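Local coordinates for protein deoxyribodipyrimidine photo-lyase (Oryza sativa Japonica Group, PDB 3UMV) that repairs UV-damaged DNA by using light and a bound FAD to split cyclobutane pyrimidine dimers back into separate pyrimidines, at residues 366-371 with 401-406; 394-399 with 419-424. All coordinates share one frame; numbering follows the deposited sequence.

Interaction 1: residues 366-371 with 401-406. With EDO (1,2-ethanediol), chain F.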
ATOM      1  N   GLU A 366      17.794   6.812 -17.274  1.00 22.54           N
ATOM      2  CA  GLU A 366      16.988   7.437 -18.321  1.00 22.76           C
ATOM      3  C   GLU A 366      16.582   6.443 -19.409  1.00 19.33           C
ATOM      4  O   GLU A 366      15.429   6.428 -19.836  1.00 22.80           O
ATOM      5  CB  GLU A 366      17.700   8.657 -18.933  1.00 26.40           C
ATOM      6  CG  GLU A 366      16.932   9.339 -20.078  1.00 38.42           C
ATOM      7  CD  GLU A 366      17.388   8.889 -21.476  1.00 52.15           C
ATOM      8  OE1 GLU A 366      18.617   8.841 -21.733  1.00 57.05           O
ATOM      9  OE2 GLU A 366      16.513   8.586 -22.323  1.00 54.31           O
ATOM     10  N   GLN A 367      17.529   5.610 -19.836  1.00 17.71           N
ATOM     11  CA  GLN A 367      17.280   4.600 -20.868  1.00 21.91           C
ATOM     12  C   GLN A 367      16.271   3.540 -20.415  1.00 16.47           C
ATOM     13  O   GLN A 367      15.415   3.122 -21.199  1.00 15.95           O
ATOM     14  CB  GLN A 367      18.582   3.923 -21.291  1.00 21.12           C
ATOM     15  CG  GLN A 367      19.476   4.818 -22.152  1.00 14.80           C
ATOM     16  CD  GLN A 367      20.898   4.306 -22.269  1.00 17.56           C
ATOM     17  OE1 GLN A 367      21.342   3.486 -21.475  1.00 21.34           O
ATOM     18  NE2 GLN A 367      21.635   4.810 -23.268  1.00 21.18           N
ATOM     19  N   LEU A 368      16.391   3.105 -19.166  1.00 16.53           N
ATOM     20  CA  LEU A 368      15.418   2.180 -18.589  1.00 15.76           C
ATOM     21  C   LEU A 368      14.050   2.835 -18.502  1.00 15.48           C
ATOM     22  O   LEU A 368      13.038   2.262 -18.916  1.00 17.84           O
ATOM     23  CB  LEU A 368      15.883   1.719 -17.208  1.00 18.36           C
ATOM     24  CG  LEU A 368      17.156   0.863 -17.194  1.00 15.97           C
ATOM     25  CD1 LEU A 368      17.736   0.713 -15.788  1.00 18.04           C
ATOM     26  CD2 LEU A 368      16.913  -0.504 -17.833  1.00 14.72           C
ATOM     27  N   GLU A 369      14.011   4.039 -17.954  1.00 15.84           N
ATOM     28  CA  GLU A 369      12.738   4.733 -17.775  1.00 16.91           C
ATOM     29  C   GLU A 369      11.976   4.890 -19.089  1.00 17.13           C
ATOM     30  O   GLU A 369      10.748   4.796 -19.128  1.00 17.01           O
ATOM     31  CB  GLU A 369      12.952   6.102 -17.153  1.00 15.10           C
ATOM     32  CG  GLU A 369      11.653   6.863 -16.986  1.00 14.77           C
ATOM     33  CD  GLU A 369      11.753   7.969 -15.980  1.00 19.25           C
ATOM     34  OE1 GLU A 369      10.704   8.558 -15.677  1.00 18.05           O
ATOM     35  OE2 GLU A 369      12.868   8.251 -15.487  1.00 22.92           O
ATOM     36  N   ASN A 370      12.706   5.148 -20.165  1.00 17.57           N
ATOM     37  CA  ASN A 370      12.080   5.359 -21.461  1.00 18.81           C
ATOM     38  C   ASN A 370      11.962   4.093 -22.304  1.00 20.37           C
ATOM     39  O   ASN A 370      11.604   4.166 -23.483  1.00 18.30           O
ATOM     40  CB  ASN A 370      12.812   6.464 -22.230  1.00 22.99           C
ATOM     41  CG  ASN A 370      12.608   7.827 -21.604  1.00 23.94           C
ATOM     42  OD1 ASN A 370      13.466   8.329 -20.872  1.00 28.58           O
ATOM     43  ND2 ASN A 370      11.452   8.422 -21.863  1.00 27.52           N
ATOM     44  N   ALA A 371      12.254   2.945 -21.690  1.00 16.95           N
ATOM     45  CA  ALA A 371      12.093   1.639 -22.322  1.00 15.42           C
ATOM     46  C   ALA A 371      12.912   1.498 -23.609  1.00 19.00           C
ATOM     47  O   ALA A 371      12.391   1.084 -24.650  1.00 18.95           O
ATOM     48  CB  ALA A 371      10.604   1.333 -22.576  1.00 13.80           C
ATOM     49  N   LYS A 401      14.432  -7.835 -11.997  1.00 13.86           N
ATOM     50  CA  LYS A 401      15.613  -8.668 -12.156  1.00 11.78           C
ATOM     51  C   LYS A 401      16.492  -8.254 -13.335  1.00 14.38           C
ATOM     52  O   LYS A 401      17.729  -8.344 -13.262  1.00 13.54           O
ATOM     53  CB  LYS A 401      15.226 -10.134 -12.252  1.00  9.67           C
ATOM     54  CG  LYS A 401      14.748 -10.678 -10.920  1.00 12.65           C
ATOM     55  CD  LYS A 401      14.556 -12.176 -10.954  1.00 12.76           C
ATOM     56  CE  LYS A 401      14.055 -12.669  -9.579  1.00 13.79           C
ATOM     57  NZ  LYS A 401      15.124 -12.616  -8.550  1.00 13.88           N
ATOM     58  N   LYS A 402      15.877  -7.807 -14.428  1.00 13.63           N
ATOM     59  CA  LYS A 402      16.675  -7.279 -15.541  1.00 16.56           C
ATOM     60  C   LYS A 402      17.420  -6.003 -15.146  1.00 13.42           C
ATOM     61  O   LYS A 402      18.524  -5.738 -15.624  1.00 16.88           O
ATOM     62  CB  LYS A 402      15.816  -7.020 -16.773  1.00 10.56           C
ATOM     63  CG  LYS A 402      15.245  -8.272 -17.413  1.00 13.25           C
ATOM     64  CD  LYS A 402      16.357  -9.185 -17.904  1.00 19.53           C
ATOM     65  CE  LYS A 402      16.211 -10.565 -17.304  1.00 24.68           C
ATOM     66  NZ  LYS A 402      17.062 -11.594 -17.989  1.00 20.09           N
ATOM     67  N   ILE A 403      16.831  -5.204 -14.262  1.00 14.36           N
ATOM     68  CA  ILE A 403      17.512  -3.994 -13.823  1.00 16.07           C
ATOM     69  C   ILE A 403      18.796  -4.362 -13.078  1.00 16.09           C
ATOM     70  O   ILE A 403      19.839  -3.744 -13.292  1.00 15.12           O
ATOM     71  CB  ILE A 403      16.591  -3.119 -12.970  1.00 12.28           C
ATOM     72  CG1 ILE A 403      15.387  -2.683 -13.790  1.00 10.89           C
ATOM     73  CG2 ILE A 403      17.332  -1.894 -12.455  1.00 12.18           C
ATOM     74  CD1 ILE A 403      14.364  -1.869 -13.013  1.00 14.29           C
ATOM     75  N   LEU A 404      18.732  -5.400 -12.246  1.00 14.83           N
ATOM     76  CA  LEU A 404      19.940  -5.955 -11.623  1.00 13.49           C
ATOM     77  C   LEU A 404      20.960  -6.394 -12.677  1.00 17.46           C
ATOM     78  O   LEU A 404      22.176  -6.138 -12.562  1.00 15.49           O
ATOM     79  CB  LEU A 404      19.579  -7.149 -10.737  1.00 13.73           C
ATOM     80  CG  LEU A 404      20.763  -7.943 -10.185  1.00 14.60           C
ATOM     81  CD1 LEU A 404      21.637  -7.054  -9.297  1.00 14.06           C
ATOM     82  CD2 LEU A 404      20.268  -9.164  -9.410  1.00 17.17           C
ATOM     83  N   GLU A 405      20.465  -7.044 -13.723  1.00 15.51           N
ATOM     84  CA  GLU A 405      21.352  -7.585 -14.750  1.00 17.23           C
ATOM     85  C   GLU A 405      22.011  -6.515 -15.621  1.00 14.69           C
ATOM     86  O   GLU A 405      23.061  -6.750 -16.195  1.00 15.96           O
ATOM     87  CB  GLU A 405      20.560  -8.533 -15.639  1.00 19.96           C
ATOM     88  CG  GLU A 405      21.413  -9.468 -16.466  1.00 20.75           C
ATOM     89  CD  GLU A 405      20.582 -10.504 -17.192  1.00 21.55           C
ATOM     90  OE1 GLU A 405      21.176 -11.407 -17.802  1.00 23.93           O
ATOM     91  OE2 GLU A 405      19.338 -10.434 -17.134  1.00 22.96           O
ATOM     92  N   TRP A 406      21.386  -5.350 -15.727  1.00 15.15           N
ATOM     93  CA  TRP A 406      21.848  -4.324 -16.650  1.00 17.35           C
ATOM     94  C   TRP A 406      22.293  -3.048 -15.942  1.00 15.27           C
ATOM     95  O   TRP A 406      22.285  -1.978 -16.535  1.00 19.08           O
ATOM     96  CB  TRP A 406      20.739  -3.962 -17.648  1.00 18.76           C
ATOM     97  CG  TRP A 406      20.242  -5.122 -18.444  1.00 18.11           C
ATOM     98  CD1 TRP A 406      20.931  -6.258 -18.773  1.00 14.04           C
ATOM     99  CD2 TRP A 406      18.933  -5.271 -18.991  1.00 17.93           C
ATOM    100  NE1 TRP A 406      20.120  -7.100 -19.511  1.00 22.01           N
ATOM    101  CE2 TRP A 406      18.890  -6.512 -19.651  1.00 17.85           C
ATOM    102  CE3 TRP A 406      17.784  -4.471 -18.981  1.00 16.70           C
ATOM    103  CZ2 TRP A 406      17.739  -6.972 -20.297  1.00 22.10           C
ATOM    104  CZ3 TRP A 406      16.646  -4.926 -19.640  1.00 19.67           C
ATOM    105  CH2 TRP A 406      16.635  -6.165 -20.275  1.00 21.73           C
TER
HETATM  106  C1  EDO F 706      24.200 -12.814 -16.820  1.00 48.99           C
HETATM  107  O1  EDO F 706      23.899 -11.531 -17.218  1.00 50.48           O
HETATM  108  C2  EDO F 706      23.793 -13.258 -15.597  1.00 45.09           C
HETATM  109  O2  EDO F 706      24.033 -14.559 -15.231  1.00 44.48           O

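Interaction 2: residues 394-399 with 419-424. With FAD (flavin-adenine dinucleotide), chain I.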
ATOM      1  N   PHE A 394       3.417 -10.745 -12.500  1.00 13.95           N
ATOM      2  CA  PHE A 394       4.486 -11.642 -12.906  1.00 12.07           C
ATOM      3  C   PHE A 394       5.598 -10.826 -13.584  1.00 14.68           C
ATOM      4  O   PHE A 394       6.777 -11.044 -13.333  1.00 15.00           O
ATOM      5  CB  PHE A 394       3.987 -12.740 -13.843  1.00 15.87           C
ATOM      6  CG  PHE A 394       5.061 -13.715 -14.220  1.00 17.25           C
ATOM      7  CD1 PHE A 394       5.294 -14.840 -13.442  1.00 20.41           C
ATOM      8  CD2 PHE A 394       5.870 -13.484 -15.319  1.00 19.49           C
ATOM      9  CE1 PHE A 394       6.291 -15.735 -13.778  1.00 24.14           C
ATOM     10  CE2 PHE A 394       6.873 -14.377 -15.656  1.00 23.06           C
ATOM     11  CZ  PHE A 394       7.080 -15.500 -14.883  1.00 24.94           C
ATOM     12  N   MET A 395       5.210  -9.874 -14.425  1.00 14.13           N
ATOM     13  CA  MET A 395       6.206  -9.047 -15.119  1.00 15.07           C
ATOM     14  C   MET A 395       7.037  -8.168 -14.152  1.00 11.32           C
ATOM     15  O   MET A 395       8.177  -7.849 -14.466  1.00 13.08           O
ATOM     16  CB  MET A 395       5.589  -8.193 -16.243  1.00 12.42           C
ATOM     17  CG  MET A 395       5.166  -8.991 -17.495  1.00 13.73           C
ATOM     18  SD  MET A 395       6.327 -10.276 -17.989  1.00 17.16           S
ATOM     19  CE  MET A 395       7.788  -9.302 -18.317  1.00 15.21           C
ATOM     20  N   ARG A 396       6.493  -7.792 -12.987  1.00 10.03           N
ATOM     21  CA  ARG A 396       7.280  -7.009 -12.017  1.00 11.99           C
ATOM     22  C   ARG A 396       8.555  -7.728 -11.566  1.00 10.32           C
ATOM     23  O   ARG A 396       9.620  -7.091 -11.406  1.00 11.51           O
ATOM     24  CB  ARG A 396       6.435  -6.592 -10.803  1.00 12.63           C
ATOM     25  CG  ARG A 396       5.311  -5.648 -11.155  1.00 12.35           C
ATOM     26  CD  ARG A 396       4.715  -4.999  -9.911  1.00 16.35           C
ATOM     27  NE  ARG A 396       3.340  -4.573 -10.155  1.00 17.84           N
ATOM     28  CZ  ARG A 396       2.728  -3.609  -9.483  1.00 19.62           C
ATOM     29  NH1 ARG A 396       3.385  -2.939  -8.551  1.00 18.58           N
ATOM     30  NH2 ARG A 396       1.463  -3.298  -9.759  1.00 18.16           N
ATOM     31  N   MET A 397       8.461  -9.051 -11.396  1.00 12.93           N
ATOM     32  CA  MET A 397       9.626  -9.858 -11.018  1.00 12.72           C
ATOM     33  C   MET A 397      10.691  -9.841 -12.124  1.00 11.74           C
ATOM     34  O   MET A 397      11.865  -9.580 -11.859  1.00 14.83           O
ATOM     35  CB  MET A 397       9.208 -11.300 -10.711  1.00 14.85           C
ATOM     36  CG  MET A 397       8.254 -11.411  -9.549  1.00 17.63           C
ATOM     37  SD  MET A 397       7.803 -13.132  -9.181  1.00 18.70           S
ATOM     38  CE  MET A 397       6.505 -13.379 -10.366  1.00 12.70           C
ATOM     39  N   TYR A 398      10.272 -10.119 -13.359  1.00 11.67           N
ATOM     40  CA  TYR A 398      11.159 -10.090 -14.517  1.00 13.79           C
ATOM     41  C   TYR A 398      11.798  -8.708 -14.676  1.00 13.23           C
ATOM     42  O   TYR A 398      13.011  -8.578 -14.798  1.00 14.65           O
ATOM     43  CB  TYR A 398      10.363 -10.441 -15.775  1.00 11.25           C
ATOM     44  CG  TYR A 398      11.179 -10.473 -17.044  1.00 15.51           C
ATOM     45  CD1 TYR A 398      11.276  -9.359 -17.871  1.00 13.69           C
ATOM     46  CD2 TYR A 398      11.865 -11.625 -17.409  1.00 16.76           C
ATOM     47  CE1 TYR A 398      12.031  -9.406 -19.054  1.00 14.52           C
ATOM     48  CE2 TYR A 398      12.615 -11.677 -18.566  1.00 15.80           C
ATOM     49  CZ  TYR A 398      12.705 -10.573 -19.376  1.00 17.72           C
ATOM     50  OH  TYR A 398      13.465 -10.659 -20.521  1.00 16.46           O
ATOM     51  N   TRP A 399      10.954  -7.686 -14.625  1.00 12.15           N
ATOM     52  CA  TRP A 399      11.350  -6.289 -14.809  1.00 11.30           C
ATOM     53  C   TRP A 399      12.448  -5.880 -13.841  1.00  9.67           C
ATOM     54  O   TRP A 399      13.483  -5.330 -14.242  1.00 11.70           O
ATOM     55  CB  TRP A 399      10.110  -5.418 -14.627  1.00 12.58           C
ATOM     56  CG  TRP A 399      10.337  -3.956 -14.570  1.00 11.78           C
ATOM     57  CD1 TRP A 399      10.456  -3.098 -15.626  1.00 17.43           C
ATOM     58  CD2 TRP A 399      10.389  -3.152 -13.390  1.00 14.27           C
ATOM     59  NE1 TRP A 399      10.615  -1.810 -15.170  1.00 14.20           N
ATOM     60  CE2 TRP A 399      10.582  -1.818 -13.801  1.00 13.24           C
ATOM     61  CE3 TRP A 399      10.301  -3.432 -12.024  1.00 13.58           C
ATOM     62  CZ2 TRP A 399      10.697  -0.769 -12.893  1.00 15.14           C
ATOM     63  CZ3 TRP A 399      10.416  -2.392 -11.130  1.00 16.17           C
ATOM     64  CH2 TRP A 399      10.601  -1.078 -11.562  1.00 13.28           C
ATOM     65  N   TYR A 419      12.744   3.806  -7.571  1.00 11.80           N
ATOM     66  CA  TYR A 419      12.398   5.096  -8.150  1.00 12.91           C
ATOM     67  C   TYR A 419      11.317   4.946  -9.221  1.00 14.29           C
ATOM     68  O   TYR A 419      10.331   5.670  -9.204  1.00 14.78           O
ATOM     69  CB  TYR A 419      13.647   5.769  -8.728  1.00 11.32           C
ATOM     70  CG  TYR A 419      13.363   6.851  -9.749  1.00 15.36           C
ATOM     71  CD1 TYR A 419      12.994   8.132  -9.365  1.00 20.56           C
ATOM     72  CD2 TYR A 419      13.453   6.572 -11.106  1.00 20.01           C
ATOM     73  CE1 TYR A 419      12.723   9.110 -10.316  1.00 25.62           C
ATOM     74  CE2 TYR A 419      13.193   7.538 -12.061  1.00 21.09           C
ATOM     75  CZ  TYR A 419      12.825   8.801 -11.661  1.00 26.16           C
ATOM     76  OH  TYR A 419      12.568   9.753 -12.626  1.00 34.31           O
ATOM     77  N   LEU A 420      11.501   4.004 -10.142  1.00 13.04           N
ATOM     78  CA  LEU A 420      10.531   3.799 -11.217  1.00 11.62           C
ATOM     79  C   LEU A 420       9.180   3.314 -10.700  1.00 13.43           C
ATOM     80  O   LEU A 420       8.135   3.810 -11.111  1.00 14.95           O
ATOM     81  CB  LEU A 420      11.079   2.816 -12.245  1.00  9.30           C
ATOM     82  CG  LEU A 420      12.245   3.406 -13.039  1.00 16.87           C
ATOM     83  CD1 LEU A 420      12.872   2.360 -13.948  1.00 12.84           C
ATOM     84  CD2 LEU A 420      11.779   4.629 -13.830  1.00 17.69           C
ATOM     85  N   ASN A 421       9.222   2.337  -9.808  1.00 12.25           N
ATOM     86  CA  ASN A 421       8.021   1.775  -9.206  1.00 12.59           C
ATOM     87  C   ASN A 421       7.199   2.859  -8.496  1.00 11.99           C
ATOM     88  O   ASN A 421       5.990   2.984  -8.682  1.00 17.06           O
ATOM     89  CB  ASN A 421       8.441   0.666  -8.236  1.00 10.17           C
ATOM     90  CG  ASN A 421       7.257  -0.031  -7.583  1.00 15.20           C
ATOM     91  OD1 ASN A 421       6.770  -1.043  -8.091  1.00 18.95           O
ATOM     92  ND2 ASN A 421       6.793   0.508  -6.455  1.00 16.59           N
ATOM     93  N   ASP A 422       7.874   3.656  -7.685  1.00 13.10           N
ATOM     94  CA  ASP A 422       7.206   4.724  -6.945  1.00 15.11           C
ATOM     95  C   ASP A 422       6.727   5.862  -7.846  1.00 14.83           C
ATOM     96  O   ASP A 422       5.729   6.509  -7.550  1.00 16.30           O
ATOM     97  CB  ASP A 422       8.141   5.242  -5.851  1.00 18.10           C
ATOM     98  CG  ASP A 422       8.276   4.266  -4.681  1.00 16.51           C
ATOM     99  OD1 ASP A 422       7.741   3.128  -4.738  1.00 17.10           O
ATOM    100  OD2 ASP A 422       8.889   4.657  -3.673  1.00 21.62           O
ATOM    101  N   LYS A 423       7.432   6.112  -8.950  1.00 13.62           N
ATOM    102  CA  LYS A 423       7.016   7.166  -9.862  1.00 12.39           C
ATOM    103  C   LYS A 423       5.732   6.817 -10.624  1.00 16.13           C
ATOM    104  O   LYS A 423       4.837   7.644 -10.745  1.00 20.13           O
ATOM    105  CB  LYS A 423       8.140   7.493 -10.852  1.00 11.42           C
ATOM    106  CG  LYS A 423       7.769   8.500 -11.906  1.00 15.22           C
ATOM    107  CD  LYS A 423       9.014   8.991 -12.622  1.00 16.08           C
ATOM    108  CE  LYS A 423       8.705  10.206 -13.478  1.00 20.48           C
ATOM    109  NZ  LYS A 423       9.930  10.744 -14.158  1.00 21.51           N
ATOM    110  N   TYR A 424       5.665   5.593 -11.138  1.00 12.84           N
ATOM    111  CA  TYR A 424       4.641   5.208 -12.102  1.00 13.57           C
ATOM    112  C   TYR A 424       3.491   4.341 -11.585  1.00 14.45           C
ATOM    113  O   TYR A 424       2.376   4.405 -12.121  1.00 14.78           O
ATOM    114  CB  TYR A 424       5.313   4.502 -13.291  1.00 11.34           C
ATOM    115  CG  TYR A 424       6.134   5.463 -14.139  1.00 12.02           C
ATOM    116  CD1 TYR A 424       7.523   5.432 -14.137  1.00 13.91           C
ATOM    117  CD2 TYR A 424       5.506   6.414 -14.913  1.00 13.25           C
ATOM    118  CE1 TYR A 424       8.266   6.316 -14.929  1.00 15.54           C
ATOM    119  CE2 TYR A 424       6.236   7.300 -15.700  1.00 15.08           C
ATOM    120  CZ  TYR A 424       7.607   7.249 -15.692  1.00 17.19           C
ATOM    121  OH  TYR A 424       8.316   8.131 -16.475  1.00 17.44           O
TER
HETATM  122  PA  FAD I 801      -3.461  -9.963  -7.197  1.00 15.32           P
HETATM  123  O1A FAD I 801      -2.703 -11.108  -7.796  1.00 20.21           O
HETATM  124  O2A FAD I 801      -4.937  -9.972  -7.485  1.00 16.35           O
HETATM  125  O5B FAD I 801      -3.179  -9.950  -5.622  1.00 16.20           O
HETATM  126  C5B FAD I 801      -4.146  -9.513  -4.691  1.00 20.26           C
HETATM  127  C4B FAD I 801      -3.462  -8.756  -3.548  1.00 15.98           C
HETATM  128  O4B FAD I 801      -2.495  -9.555  -2.884  1.00 14.28           O
HETATM  129  C3B FAD I 801      -2.685  -7.555  -4.051  1.00 17.49           C
HETATM  130  O3B FAD I 801      -3.520  -6.436  -4.231  1.00 17.24           O
HETATM  131  C2B FAD I 801      -1.716  -7.343  -2.925  1.00 14.42           C
HETATM  132  O2B FAD I 801      -2.384  -6.743  -1.832  1.00 18.60           O
HETATM  133  C1B FAD I 801      -1.387  -8.759  -2.525  1.00 15.20           C
HETATM  134  N9A FAD I 801      -0.170  -9.230  -3.206  1.00 14.24           N
HETATM  135  C8A FAD I 801      -0.083  -9.930  -4.379  1.00 16.30           C
HETATM  136  N7A FAD I 801       1.229 -10.162  -4.623  1.00 13.66           N
HETATM  137  C5A FAD I 801       1.972  -9.603  -3.627  1.00 13.15           C
HETATM  138  C6A FAD I 801       3.343  -9.527  -3.352  1.00 14.39           C
HETATM  139  N6A FAD I 801       4.250 -10.157  -4.098  1.00 18.62           N
HETATM  140  N1A FAD I 801       3.780  -8.875  -2.220  1.00 14.33           N
HETATM  141  C2A FAD I 801       2.868  -8.310  -1.358  1.00 16.42           C
HETATM  142  N3A FAD I 801       1.520  -8.381  -1.631  1.00 15.00           N
HETATM  143  C4A FAD I 801       1.088  -9.027  -2.737  1.00 14.60           C
HETATM  144  N1  FAD I 801       2.617  -4.393  -4.709  1.00  9.88           N
HETATM  145  C2  FAD I 801       2.037  -3.222  -4.318  1.00 14.62           C
HETATM  146  O2  FAD I 801       0.963  -3.288  -3.720  1.00 15.69           O
HETATM  147  N3  FAD I 801       2.659  -2.011  -4.570  1.00 11.32           N
HETATM  148  C4  FAD I 801       3.870  -1.968  -5.237  1.00 13.20           C
HETATM  149  O4  FAD I 801       4.419  -0.885  -5.465  1.00 14.63           O
HETATM  150  C4X FAD I 801       4.457  -3.167  -5.621  1.00 15.67           C
HETATM  151  N5  FAD I 801       5.653  -3.192  -6.299  1.00 16.42           N
HETATM  152  C5X FAD I 801       6.232  -4.394  -6.655  1.00 13.22           C
HETATM  153  C6  FAD I 801       7.467  -4.410  -7.317  1.00 10.28           C
HETATM  154  C7  FAD I 801       8.053  -5.625  -7.683  1.00 10.31           C
HETATM  155  C7M FAD I 801       9.387  -5.615  -8.381  1.00  9.76           C
HETATM  156  C8  FAD I 801       7.389  -6.820  -7.390  1.00 11.96           C
HETATM  157  C8M FAD I 801       7.965  -8.155  -7.760  1.00 12.83           C
HETATM  158  C9  FAD I 801       6.164  -6.791  -6.746  1.00  9.70           C
HETATM  159  C9A FAD I 801       5.590  -5.588  -6.378  1.00 11.51           C
HETATM  160  N10 FAD I 801       4.366  -5.569  -5.740  1.00 10.48           N
HETATM  161  C10 FAD I 801       3.824  -4.365  -5.363  1.00  9.86           C
HETATM  162  C1' FAD I 801       3.610  -6.849  -5.412  1.00 12.56           C
HETATM  163  C2' FAD I 801       2.618  -7.309  -6.527  1.00 12.97           C
HETATM  164  O2' FAD I 801       3.178  -7.325  -7.846  1.00 14.04           O
HETATM  165  C3' FAD I 801       1.316  -6.488  -6.584  1.00 12.98           C
HETATM  166  O3' FAD I 801       0.763  -6.412  -5.297  1.00 13.37           O
HETATM  167  C4' FAD I 801       0.266  -7.081  -7.526  1.00 15.73           C
HETATM  168  O4' FAD I 801       0.793  -7.166  -8.836  1.00 18.20           O
HETATM  169  C5' FAD I 801      -0.974  -6.190  -7.476  1.00 13.94           C
HETATM  170  O5' FAD I 801      -1.930  -6.450  -8.476  1.00 11.85           O
HETATM  171  P   FAD I 801      -3.329  -7.120  -8.065  1.00 13.52           P
HETATM  172  O1P FAD I 801      -3.972  -6.365  -6.918  1.00 15.62           O
HETATM  173  O2P FAD I 801      -4.216  -7.200  -9.281  1.00 14.02           O
HETATM  174  O3P FAD I 801      -2.754  -8.574  -7.670  1.00 15.16           O

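Interaction 1: residues 366-371 with 401-406
Behind the Trp406 indole that Leu368 touches, Lys402 NZ is gripped by two oxygens: a salt bridge joins it to Glu405 OE2 at 2.7 Å, and Met461 O accepts a second bond. The contact lies in the helical, FAD-binding part of the photolyase, where the short helix 365-369 faces the C-terminal end of helix 393-405. Glu405 holds its CG anti to the backbone N (chi1 -163°) and is extended beyond it, which carries the carboxylate back along the helix to the lysine. OE2 receives the ammonium on its syn lone pair, the side facing OE1. OE1 in turn takes Tyr460 OH and the hydroxyl O1 of an ethanediol, 2.8 Å away; that molecule, probably left from the crystallisation liquor, also bonds to Arg452 NE and Pro453 O. Replacing Glu405 by an alanine would probably rob Lys402 of its charge partner and leave Tyr460 OH without its carboxylate mate.

The touching between segments is purely apolar and rests on one leucine. Leu368 points at helix 393-405 and divides its two methyls: CD1 lies 4.3 Å from Ile403 CG2, while CD2 reaches the edge of the Trp406 ring near its plane, 4.2 Å from CE3. Trp378 of helix 376-388 touches both Leu368 and Ile403. Trp378 and Trp406 are predicted members of the tryptophan electron-transfer chain, which makes this buried patch part of its surroundings. Both helices end here. Ala371, with positive phi, is the C-prime residue of a Schellman motif, and its N bonds to Leu368 O at 3.0 Å. Where helix 393-405 ends, Lys402 O sits 3.2 Å above the plane of the Trp406 indole, offset toward its rim.

Interaction 2: residues 394-399 with 419-424
Arg396 and Asn421 approach each other at the flavin, with NH1 of the arginine 3.9 Å from OD1 of the asparagine, and together they line the FAD pocket of the photolyase. Arg396 lies along one face of the isoalloxazine. Its CB rests 3.6 Å from C8 at the dimethylbenzene end, and CG, anti to the carbonyl carbon (chi1 -65°), starts an extended run to NE that carries the chain across the ring system. CD passes C5X and lies 3.5 Å from the ribityl O2'. NE bonds to Met391 O, and NH2 makes a salt bridge with Asp427 OD2, so NE and NH2 each have a partner beyond the two segments. NH1 comes closest to the flavin, 3.1 Å from C4X, while O2' lies over one guanidinium face. A positive group this near the central ring would probably stabilise negative charge on a reduced flavin.

Asn421, an experimentally established FAD-binding residue, approaches the flavin at N5 and O4. ND2 gives a nearly straight bond to O4 (2.9 Å, 167° at the hydrogen) and a longer one to Asp422 OD1, 3.3 Å away in the amide plane. These two acceptors fix which end of the amide carries nitrogen and place OD1 3.0 Å from N5.

Next to Asn421, Trp399 presents its edge to Leu420, CZ2 meeting CB at 3.7 Å; the flavin methyl C7M also lies near the plane at the indole edge, and NE1 bonds to Gln382 OE1. The segments of helices 393-405 and 410-424 run roughly antiparallel (144°). Helix 376-388 adds Ser381 and Met385 against Trp399, while Met397 packs on Trp439 of helix 431-442 and Tyr398 reaches helix 463-469.

How the interactions relate
Helix 393-405 supplies a segment to each interaction, and the two centres lie about 10 Å apart. Interaction 2 touches the flavin itself; interaction 1 is farther out, with the Ile403 side chain about 8 Å from FAD at nearest atoms. The predicted electron-transfer tryptophans span both: the side chains of Trp399 (interaction 2) and Trp378 approach to about 3 Å, those of Trp378 and Trp406 (interaction 1) to about 4 Å (nearest atoms). A second join runs through Glu369, whose OE1 makes a salt bridge to Lys423 NZ (2.8 Å) and a probable hydrogen bond to Tyr424 OH (2.6 Å). Nearer the backbone of the same residue, Glu369 CB packs 3.8 Å from Leu420 CD2.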